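Local atomic coordinates of conserved hypothetical protein (Sulfolobus solfataricus, PDB entry 2FNA), a protein that is an archaeal AAA+ ATPase that binds ADP and magnesium and probably hydrolyses ATP, its cellular role being unknown. Residues C346-E349 and P350-L354. Residues are numbered along the deposited sequence; the frame is centred on the assembly and turned at random.
Sequences CPSE and PLISL
Glu349 sits at the N-cap of the short helix 350-355, and its carboxylate folds back over the first turn to take the amide of Leu351: N to OE1 is 2.9 Å, nearly straight at 165°, though the N-H arrives from well above the carboxylate plane. With CG set between the backbone N and the carbonyl carbon (chi1 66°) and the chain bent at chi2, the acid group can reach that amide. The other oxygen, OE2, accepts from the indole NE1 of Trp245, so both carboxylate oxygens have a donor, and the pair fixes how the group is turned. The Glu349 carbonyl O accepts a weak bond from Ile352 N, 3.0 Å away. Replaced by an alanine, Glu349 would lose its carboxylate, which would probably leave Leu351 N without its capping acceptor and Trp245 NE1 without its mate. Ile352 turns back toward the strand end, its CG2 resting 3.9 Å from Pro347 CB, while its CD1 lies 3.3 Å from Ser348 OG. That hydroxyl is satisfied by the carbonyl O of Ser336. Ser353 OG lies against the Pro347 ring, 3.3 Å from CG. The turn thus leads from strand 345-347, one arm of the two-stranded antiparallel sheet with 338-340 in a probable winged helix-turn-helix domain, through Ser348 and Glu349 into helix 350-355, whose Leu351 and Leu354 pack on helix 259-282.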
loop_
_atom_site.group_PDB
_atom_site.type_symbol
_atom_site.label_atom_id
_atom_site.label_comp_id
_atom_site.label_asym_id
_atom_site.label_seq_id
_atom_site.Cartn_x
_atom_site.Cartn_y
_atom_site.Cartn_z
ATOM N N CYS A 346 12.717 12.484 10.176
ATOM C CA CYS A 346 11.597 12.291 11.082
ATOM C C CYS A 346 10.858 11.021 10.739
ATOM O O CYS A 346 10.744 10.696 9.553
ATOM C CB CYS A 346 10.605 13.448 10.965
ATOM S SG CYS A 346 11.352 15.094 11.202
ATOM N N PRO A 347 10.317 10.319 11.768
ATOM C CA PRO A 347 9.404 9.215 11.493
ATOM C C PRO A 347 8.288 9.740 10.633
ATOM O O PRO A 347 7.925 10.898 10.765
ATOM C CB PRO A 347 8.911 8.829 12.884
ATOM C CG PRO A 347 10.078 9.178 13.774
ATOM C CD PRO A 347 10.494 10.498 13.219
ATOM N N SER A 348 7.776 8.910 9.732
ATOM C CA SER A 348 6.858 9.376 8.729
ATOM C C SER A 348 5.448 9.708 9.267
ATOM O O SER A 348 4.652 10.320 8.578
ATOM C CB SER A 348 6.824 8.342 7.618
ATOM O OG SER A 348 6.431 7.089 8.147
ATOM N N GLU A 349 5.130 9.275 10.483
ATOM C CA GLU A 349 3.922 9.714 11.194
ATOM C C GLU A 349 4.107 9.554 12.735
ATOM O O GLU A 349 4.969 8.817 13.182
ATOM C CB GLU A 349 2.677 8.975 10.668
ATOM C CG GLU A 349 2.626 7.484 10.930
ATOM C CD GLU A 349 1.812 7.086 12.172
ATOM O OE1 GLU A 349 1.210 7.964 12.867
ATOM O OE2 GLU A 349 1.793 5.876 12.447
ATOM N N PRO A 350 3.322 10.282 13.538
ATOM C CA PRO A 350 3.525 10.397 14.974
ATOM C C PRO A 350 3.556 9.095 15.748
ATOM O O PRO A 350 4.293 8.974 16.711
ATOM C CB PRO A 350 2.304 11.183 15.418
ATOM C CG PRO A 350 1.940 11.962 14.238
ATOM C CD PRO A 350 2.200 11.121 13.095
ATOM N N LEU A 351 2.761 8.121 15.368
ATOM C CA LEU A 351 2.781 6.895 16.142
ATOM C C LEU A 351 3.988 5.987 15.861
ATOM O O LEU A 351 4.315 5.100 16.664
ATOM C CB LEU A 351 1.457 6.173 15.986
ATOM C CG LEU A 351 0.227 6.934 16.442
ATOM C CD1 LEU A 351 -0.913 5.968 16.730
ATOM C CD2 LEU A 351 0.509 7.843 17.667
ATOM N N ILE A 352 4.678 6.216 14.748
ATOM C CA ILE A 352 5.985 5.583 14.552
ATOM C C ILE A 352 7.028 6.188 15.521
ATOM O O ILE A 352 7.868 5.472 16.058
ATOM C CB ILE A 352 6.478 5.711 13.122
ATOM C CG1 ILE A 352 5.524 5.006 12.177
ATOM C CG2 ILE A 352 7.861 5.094 12.994
ATOM C CD1 ILE A 352 5.918 5.107 10.754
ATOM N N SER A 353 6.967 7.498 15.750
ATOM C CA SER A 353 7.794 8.103 16.807
ATOM C C SER A 353 7.483 7.427 18.115
ATOM O O SER A 353 8.372 6.982 18.811
ATOM C CB SER A 353 7.507 9.599 16.954
ATOM O OG SER A 353 7.515 10.195 15.676
ATOM N N LEU A 354 6.196 7.353 18.437
ATOM C CA LEU A 354 5.779 6.788 19.695
ATOM C C LEU A 354 6.285 5.362 19.864
ATOM O O LEU A 354 6.773 5.016 20.923
ATOM C CB LEU A 354 4.260 6.799 19.808
ATOM C CG LEU A 354 3.723 6.388 21.167
ATOM C CD1 LEU A 354 3.889 7.550 22.123
ATOM C CD2 LEU A 354 2.266 5.940 21.073
#